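Local coordinates for protein SusD homolog (Bacteroides thetaiotaomicron VPI-5482, PDB 3IHV) that probably binds glycans at the cell surface as a SusD-family outer-membrane lipoprotein, helping to capture sugars for uptake, at residues 316-321 and 429-434; 396-401 and 460-465; 422-427 and 439-444. All coordinates share one frame; numbering follows the deposited sequence.

In the fold
Three contacts tie together helices 320-324, 397-412, 417-430 and 448-463 and the loops beside them. Contact 2 lies deep, its centre about 10 Å from the centre of the chain, and every residue that touches there is buried. Contacts 1 and 3 lie about 23 and 24 Å out, contact 1 partly open to the surface and contact 3 still buried. Helix 417-430 serves both, giving its C-terminal end to contact 1 and its preceding turns, 422-427, to contact 3. Their chemistry differs: a charged network in contact 2; a backbone bond, a tyrosine ring, waters and a salt bridge within 316-321 in contact 1; side chains holding loop backbone in contact 3. Glu462 links contact 2 to contact 1 by salt bridges to Arg320 and Arg429.

Contact 1: residues 316-321 and 429-434; sequences VSDIRR and RGYGNP
One face of the Tyr431 ring lies against Asp318, whose CA stands 3.8 Å above the ring plane and over its centre, while Asp318 CB makes a CH-pi contact 4.0 Å from the ring centroid. The carboxylate of Asp318 is turned 31° from the ring. The second flat group, the Arg320 guanidinium, carries Gly430 CA over one face, its NE 3.6 Å from that CA, and meets the Asp318 carboxylate at its edge. With Asp318 CG anti to the backbone N (chi1 -174°), the carboxylate reaches Arg320, which grips it side-on in a salt bridge: NE gives a nearly straight bond to OD1 and NH2 bonds to OD2 from above the carboxylate plane. OD1 also accepts from Arg320 N, a capping bond in the turn that leads into the helix. Between the backbones, Ile319 N donates to Gly430 O at 2.9 Å. One water joins Ser317 O to Tyr431 O; another receives from Tyr431 OH and donates to Asp318 OD2. Gly432, with positive phi, is the C-prime residue of the Schellman motif ending helix 417-430. The turn before helix 320-324 thus docks on that helix end, with helix 306-313 alongside through Trp312, which bonds Asp318 OD2, and helix 448-463 holding Arg320 NH1 through Glu458 and Glu462.

Contact 2: residues 396-401 and 460-465; sequences RYADVL and SYELSF
Arg396, at the N-cap position of helix 397-412, reaches across to Glu462 near the C-terminal end of helix 448-463, joining two helices of the SusD fold in its buried interior. The arginine leaves its backbone with CG opposite the carbonyl carbon (chi1 -64°) and bends at chi3, which turns the guanidinium toward the other helix. There NH1 forms a salt bridge with Glu462 OE2 at 2.9 Å. OE2 lies in the guanidinium plane and accepts through its anti lone pair; the guanidinium and carboxylate planes are 61° apart. NH2 adds two weak bonds, one to OE2 and one to Glu462 O, the latter oxygen at the edge of the guanidinium. Glu462 sends CG away from its backbone N (chi1 -179°) and then folds at chi2, placing OE2 also 3.2 Å from Ala398 CB. OE2 is shared with Arg429 and OE1 is bound by Arg320, while Arg396 is paired further with Glu258 and Glu466; the surrounding opposite charges would probably favour the ionised forms. A methionine in place of Arg396 would probably cost Glu462 OE2 one of its two arginines, and Glu258 and Glu466 one positive partner each. Leu463 supplies the apolar side, its side chain passing that of Arg396 in the opposite direction, with CD2 over one guanidinium face, 3.5 Å from NH2. The Leu463 side chain crosses that of Asp399 at about a right angle. Asp399 is held by Lys204 and Arg459, and Leu463 CD1 rests 3.6 Å from Asp399 CG.

Contact 3: residues 422-427 and 439-444; sequences AINAVR and ACDLPQ
With CG swung opposite the carbonyl carbon (chi1 -74°), Asn424 holds its amide up to the passing loop, and Arg427, bent at chi2 and chi3, curls its guanidinium back toward the same loop. This is a helix-to-loop contact of the SusD fold: the connection between helices 417-430 and 448-463 returns along the helix it has just left. Asn424 OD1 accepts from Leu442 N at 2.8 Å, the donor tilted out of the amide carbonyl plane. The amide also stacks on the Asp441 carboxylate, their planes 18° apart, and that carboxylate is held by Arg428. Arg427 NE donates to Cys440 O at 2.8 Å, almost in line with the carbonyl, and NH2 adds a weak bond to the same oxygen. NH1 is taken by Glu458 of helix 448-463. Leu442 fits between these polar grips: CD1 lies 3.3 Å from Arg427 CD, while CD2 packs against Ile423. A water accepts from Gln444 NE2 and, weakly, from Asn424 ND2, and it donates to Leu442 O at 2.6 Å.

Contact 1: residues 316-321 and 429-434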
# COMPACT_ATOMS: atom_id res chain seq x y z
N VAL A 316 -25.73 5.70 2.11
CA VAL A 316 -25.76 6.41 3.35
C VAL A 316 -25.25 5.67 4.57
O VAL A 316 -24.46 6.21 5.35
CB VAL A 316 -27.19 7.00 3.59
CG1 VAL A 316 -27.31 7.60 4.98
CG2 VAL A 316 -27.49 8.08 2.50
N SER A 317 -25.67 4.42 4.72
CA SER A 317 -25.37 3.64 5.91
C SER A 317 -23.98 3.05 5.95
O SER A 317 -23.62 2.43 6.93
CB SER A 317 -26.42 2.55 6.09
OG SER A 317 -27.71 3.15 6.19
N ASP A 318 -23.19 3.24 4.90
CA ASP A 318 -21.80 2.76 4.89
C ASP A 318 -20.98 3.64 5.82
O ASP A 318 -20.71 4.82 5.49
CB ASP A 318 -21.28 2.82 3.46
CG ASP A 318 -19.92 2.21 3.31
OD1 ASP A 318 -19.16 2.14 4.31
OD2 ASP A 318 -19.60 1.83 2.16
N ILE A 319 -20.58 3.08 6.96
CA ILE A 319 -19.86 3.85 7.99
C ILE A 319 -18.41 4.14 7.61
O ILE A 319 -17.75 4.95 8.25
CB ILE A 319 -19.94 3.20 9.41
CG1 ILE A 319 -19.10 1.93 9.50
CG2 ILE A 319 -21.42 3.02 9.81
CD1 ILE A 319 -18.85 1.47 10.93
N ARG A 320 -17.91 3.49 6.58
CA ARG A 320 -16.53 3.68 6.21
C ARG A 320 -16.31 5.02 5.58
O ARG A 320 -15.20 5.51 5.60
CB ARG A 320 -16.09 2.63 5.22
CG ARG A 320 -16.09 1.23 5.79
CD ARG A 320 -15.87 0.19 4.71
NE ARG A 320 -17.00 0.16 3.78
CZ ARG A 320 -17.14 -0.74 2.80
NH1 ARG A 320 -16.25 -1.70 2.61
NH2 ARG A 320 -18.18 -0.70 2.00
N ARG A 321 -17.35 5.59 4.98
CA ARG A 321 -17.22 6.86 4.24
C ARG A 321 -16.67 7.98 5.13
O ARG A 321 -15.64 8.55 4.83
CB ARG A 321 -18.53 7.24 3.59
CG ARG A 321 -18.48 8.57 2.75
CD ARG A 321 -19.84 8.93 2.09
NE ARG A 321 -20.83 8.98 3.15
CZ ARG A 321 -21.70 8.02 3.45
NH1 ARG A 321 -21.82 6.90 2.72
NH2 ARG A 321 -22.46 8.19 4.51
N ARG A 429 -19.20 -5.61 7.71
CA ARG A 429 -18.37 -4.89 8.66
C ARG A 429 -18.42 -3.38 8.32
O ARG A 429 -18.48 -2.54 9.23
CB ARG A 429 -16.94 -5.46 8.63
CG ARG A 429 -16.05 -5.03 9.77
CD ARG A 429 -15.34 -3.72 9.51
NE ARG A 429 -14.36 -3.83 8.46
CZ ARG A 429 -13.10 -4.21 8.60
NH1 ARG A 429 -12.61 -4.56 9.80
NH2 ARG A 429 -12.30 -4.21 7.55
N GLY A 430 -18.36 -3.08 7.02
CA GLY A 430 -18.37 -1.69 6.53
C GLY A 430 -19.65 -0.93 6.83
O GLY A 430 -19.65 0.31 6.85
N TYR A 431 -20.74 -1.66 7.08
CA TYR A 431 -22.02 -1.08 7.49
C TYR A 431 -22.26 -1.17 9.00
O TYR A 431 -23.39 -0.94 9.48
CB TYR A 431 -23.15 -1.70 6.69
CG TYR A 431 -23.29 -1.09 5.29
CD1 TYR A 431 -22.31 -1.25 4.33
CD2 TYR A 431 -24.44 -0.37 4.95
CE1 TYR A 431 -22.44 -0.68 3.06
CE2 TYR A 431 -24.57 0.19 3.70
CZ TYR A 431 -23.59 0.03 2.76
OH TYR A 431 -23.72 0.58 1.50
N GLY A 432 -21.22 -1.53 9.75
CA GLY A 432 -21.33 -1.62 11.21
C GLY A 432 -22.03 -2.86 11.72
O GLY A 432 -22.62 -2.85 12.80
N ASN A 433 -21.94 -3.95 10.96
CA ASN A 433 -22.49 -5.25 11.36
C ASN A 433 -23.98 -5.15 11.68
O ASN A 433 -24.40 -5.44 12.81
CB ASN A 433 -21.70 -5.76 12.58
CG ASN A 433 -20.23 -5.62 12.38
OD1 ASN A 433 -19.68 -6.23 11.48
ND2 ASN A 433 -19.57 -4.78 13.20
N PRO A 434 -24.78 -4.73 10.68
CA PRO A 434 -26.23 -4.61 10.85
C PRO A 434 -26.85 -5.96 11.14
O PRO A 434 -26.39 -6.97 10.64
CB PRO A 434 -26.71 -4.12 9.47
CG PRO A 434 -25.61 -4.49 8.51
CD PRO A 434 -24.37 -4.33 9.32
O HOH W 1 -24.77 1.60 9.13
O HOH W 2 -21.26 0.95 0.18

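Contact 2: residues 396-401 and 460-465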
# COMPACT_ATOMS: atom_id res chain seq x y z
N ARG A 396 -4.20 -5.91 4.47
CA ARG A 396 -5.18 -6.25 5.49
C ARG A 396 -6.00 -7.45 5.02
O ARG A 396 -6.20 -7.64 3.83
CB ARG A 396 -6.17 -5.09 5.73
CG ARG A 396 -5.51 -3.85 6.26
CD ARG A 396 -6.47 -2.85 6.85
NE ARG A 396 -7.21 -2.05 5.89
CZ ARG A 396 -8.49 -2.21 5.54
NH1 ARG A 396 -9.25 -3.21 6.01
NH2 ARG A 396 -9.04 -1.32 4.73
N TYR A 397 -6.55 -8.22 5.93
CA TYR A 397 -7.38 -9.36 5.52
C TYR A 397 -8.57 -8.95 4.66
O TYR A 397 -8.99 -9.74 3.80
CB TYR A 397 -7.84 -10.07 6.76
CG TYR A 397 -8.58 -11.36 6.61
CD1 TYR A 397 -7.92 -12.52 6.23
CD2 TYR A 397 -9.92 -11.45 6.93
CE1 TYR A 397 -8.59 -13.72 6.14
CE2 TYR A 397 -10.59 -12.65 6.85
CZ TYR A 397 -9.90 -13.80 6.46
OH TYR A 397 -10.57 -14.98 6.41
N ALA A 398 -9.14 -7.75 4.86
CA ALA A 398 -10.27 -7.35 4.01
C ALA A 398 -9.89 -7.33 2.52
O ALA A 398 -10.69 -7.65 1.66
CB ALA A 398 -10.82 -5.97 4.43
N ASP A 399 -8.68 -6.88 2.24
CA ASP A 399 -8.12 -6.82 0.86
C ASP A 399 -8.10 -8.25 0.32
O ASP A 399 -8.56 -8.54 -0.82
CB ASP A 399 -6.72 -6.20 0.97
CG ASP A 399 -6.09 -5.82 -0.36
OD1 ASP A 399 -6.51 -6.29 -1.43
OD2 ASP A 399 -5.10 -5.04 -0.31
N VAL A 400 -7.63 -9.19 1.14
CA VAL A 400 -7.57 -10.57 0.72
C VAL A 400 -8.98 -11.15 0.49
O VAL A 400 -9.19 -11.84 -0.51
CB VAL A 400 -6.78 -11.47 1.68
CG1 VAL A 400 -6.74 -12.92 1.14
CG2 VAL A 400 -5.33 -10.93 1.90
N LEU A 401 -9.95 -10.82 1.35
CA LEU A 401 -11.32 -11.30 1.10
C LEU A 401 -11.81 -10.77 -0.25
O LEU A 401 -12.40 -11.50 -1.03
CB LEU A 401 -12.30 -10.88 2.19
CG LEU A 401 -12.14 -11.59 3.54
CD1 LEU A 401 -13.03 -10.98 4.65
CD2 LEU A 401 -12.39 -13.09 3.41
N SER A 460 -12.45 0.33 -3.65
CA SER A 460 -12.34 1.75 -3.34
C SER A 460 -12.96 2.05 -1.99
O SER A 460 -12.36 2.76 -1.19
CB SER A 460 -12.93 2.62 -4.46
OG SER A 460 -14.34 2.61 -4.48
N TYR A 461 -14.15 1.51 -1.70
CA TYR A 461 -14.82 1.76 -0.41
C TYR A 461 -14.10 1.14 0.78
O TYR A 461 -14.11 1.72 1.89
CB TYR A 461 -16.29 1.30 -0.45
CG TYR A 461 -17.17 2.05 -1.46
CD1 TYR A 461 -16.84 3.32 -1.93
CD2 TYR A 461 -18.39 1.53 -1.84
CE1 TYR A 461 -17.67 4.01 -2.79
CE2 TYR A 461 -19.24 2.22 -2.68
CZ TYR A 461 -18.88 3.46 -3.16
OH TYR A 461 -19.73 4.13 -4.00
N GLU A 462 -13.43 0.01 0.56
CA GLU A 462 -12.76 -0.65 1.66
C GLU A 462 -11.36 -0.12 1.93
O GLU A 462 -10.95 0.05 3.10
CB GLU A 462 -12.69 -2.16 1.41
CG GLU A 462 -12.00 -2.93 2.54
CD GLU A 462 -12.67 -2.79 3.91
OE1 GLU A 462 -13.90 -2.44 3.99
OE2 GLU A 462 -11.95 -2.97 4.93
N LEU A 463 -10.62 0.13 0.85
CA LEU A 463 -9.18 0.38 0.91
C LEU A 463 -8.72 1.77 0.47
O LEU A 463 -7.53 1.98 0.27
CB LEU A 463 -8.50 -0.67 0.01
CG LEU A 463 -8.81 -2.13 0.31
CD1 LEU A 463 -8.36 -3.01 -0.88
CD2 LEU A 463 -8.13 -2.56 1.57
N SER A 464 -9.65 2.72 0.34
CA SER A 464 -9.32 4.04 -0.17
C SER A 464 -8.11 4.62 0.51
O SER A 464 -7.98 4.49 1.71
CB SER A 464 -10.51 5.01 0.00
OG SER A 464 -10.89 5.19 1.36
N PHE A 465 -7.19 5.20 -0.31
CA PHE A 465 -6.03 5.94 0.18
C PHE A 465 -4.91 5.05 0.77
O PHE A 465 -3.85 5.57 1.11
CB PHE A 465 -6.43 7.05 1.16
CG PHE A 465 -7.67 7.76 0.74
CD1 PHE A 465 -7.76 8.34 -0.53
CD2 PHE A 465 -8.78 7.81 1.58
CE1 PHE A 465 -8.93 8.96 -0.93
CE2 PHE A 465 -9.95 8.42 1.16
CZ PHE A 465 -10.03 8.98 -0.10

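Contact 3: residues 422-427 and 439-444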
# COMPACT_ATOMS: atom_id res chain seq x y z
N ALA A 422 -17.37 -13.77 0.86
CA ALA A 422 -16.15 -13.00 1.10
C ALA A 422 -16.43 -11.51 0.98
O ALA A 422 -16.12 -10.73 1.91
CB ALA A 422 -15.03 -13.43 0.14
N ILE A 423 -17.06 -11.11 -0.12
CA ILE A 423 -17.41 -9.68 -0.33
C ILE A 423 -18.47 -9.19 0.70
O ILE A 423 -18.33 -8.09 1.26
CB ILE A 423 -17.78 -9.31 -1.79
CG1 ILE A 423 -17.88 -7.76 -1.88
CG2 ILE A 423 -19.05 -10.00 -2.28
CD1 ILE A 423 -17.69 -7.19 -3.27
N ASN A 424 -19.45 -10.02 1.01
CA ASN A 424 -20.49 -9.63 2.00
C ASN A 424 -19.94 -9.52 3.42
O ASN A 424 -20.40 -8.67 4.19
CB ASN A 424 -21.73 -10.50 1.89
CG ASN A 424 -22.55 -10.16 0.65
OD1 ASN A 424 -22.46 -9.04 0.14
ND2 ASN A 424 -23.32 -11.13 0.17
N ALA A 425 -18.87 -10.26 3.75
CA ALA A 425 -18.25 -10.10 5.08
C ALA A 425 -17.70 -8.70 5.19
O ALA A 425 -17.87 -8.02 6.23
CB ALA A 425 -17.13 -11.11 5.31
N VAL A 426 -17.04 -8.28 4.11
CA VAL A 426 -16.48 -6.94 4.05
C VAL A 426 -17.57 -5.84 4.09
O VAL A 426 -17.45 -4.87 4.85
CB VAL A 426 -15.57 -6.76 2.85
CG1 VAL A 426 -15.13 -5.29 2.73
CG2 VAL A 426 -14.36 -7.68 3.00
N ARG A 427 -18.64 -6.02 3.33
CA ARG A 427 -19.75 -5.06 3.32
C ARG A 427 -20.43 -4.97 4.70
O ARG A 427 -20.76 -3.88 5.18
CB ARG A 427 -20.82 -5.50 2.32
CG ARG A 427 -20.41 -5.73 0.87
CD ARG A 427 -20.51 -4.59 0.03
NE ARG A 427 -21.84 -3.96 0.05
CZ ARG A 427 -22.01 -2.67 -0.22
NH1 ARG A 427 -20.97 -1.92 -0.58
NH2 ARG A 427 -23.21 -2.11 -0.10
N ALA A 439 -29.85 -4.98 3.52
CA ALA A 439 -29.52 -3.64 2.99
C ALA A 439 -28.06 -3.47 2.58
O ALA A 439 -27.77 -2.78 1.59
CB ALA A 439 -29.90 -2.55 3.98
N CYS A 440 -27.12 -4.07 3.32
CA CYS A 440 -25.72 -3.92 2.99
C CYS A 440 -25.18 -4.97 2.03
O CYS A 440 -24.19 -4.70 1.32
CB CYS A 440 -24.84 -3.96 4.26
SG CYS A 440 -24.92 -5.47 5.26
N ASP A 441 -25.76 -6.17 2.02
CA ASP A 441 -25.22 -7.25 1.17
C ASP A 441 -25.32 -6.95 -0.30
O ASP A 441 -26.29 -6.32 -0.73
CB ASP A 441 -25.94 -8.59 1.38
CG ASP A 441 -25.57 -9.28 2.67
OD1 ASP A 441 -24.61 -8.88 3.36
OD2 ASP A 441 -26.25 -10.27 3.00
N LEU A 442 -24.34 -7.40 -1.08
CA LEU A 442 -24.47 -7.39 -2.52
C LEU A 442 -25.56 -8.38 -2.81
O LEU A 442 -25.51 -9.50 -2.28
CB LEU A 442 -23.24 -7.88 -3.30
CG LEU A 442 -22.06 -6.99 -3.63
CD1 LEU A 442 -21.39 -6.63 -2.37
CD2 LEU A 442 -21.07 -7.72 -4.57
N PRO A 443 -26.52 -8.01 -3.67
CA PRO A 443 -27.60 -8.87 -4.03
C PRO A 443 -27.18 -10.07 -4.88
O PRO A 443 -26.23 -9.97 -5.60
CB PRO A 443 -28.49 -7.97 -4.89
CG PRO A 443 -27.56 -7.08 -5.53
CD PRO A 443 -26.53 -6.77 -4.47
N GLN A 444 -27.87 -11.19 -4.69
CA GLN A 444 -27.78 -12.35 -5.54
C GLN A 444 -28.26 -11.92 -6.91
O GLN A 444 -28.98 -10.90 -7.04
CB GLN A 444 -28.68 -13.48 -5.06
CG GLN A 444 -28.26 -14.07 -3.77
CD GLN A 444 -26.90 -14.73 -3.84
OE1 GLN A 444 -26.71 -15.67 -4.60
NE2 GLN A 444 -25.98 -14.26 -3.05
O HOH W 3 -26.07 -11.93 -1.44
O HOH W 4 -26.19 -2.66 -0.52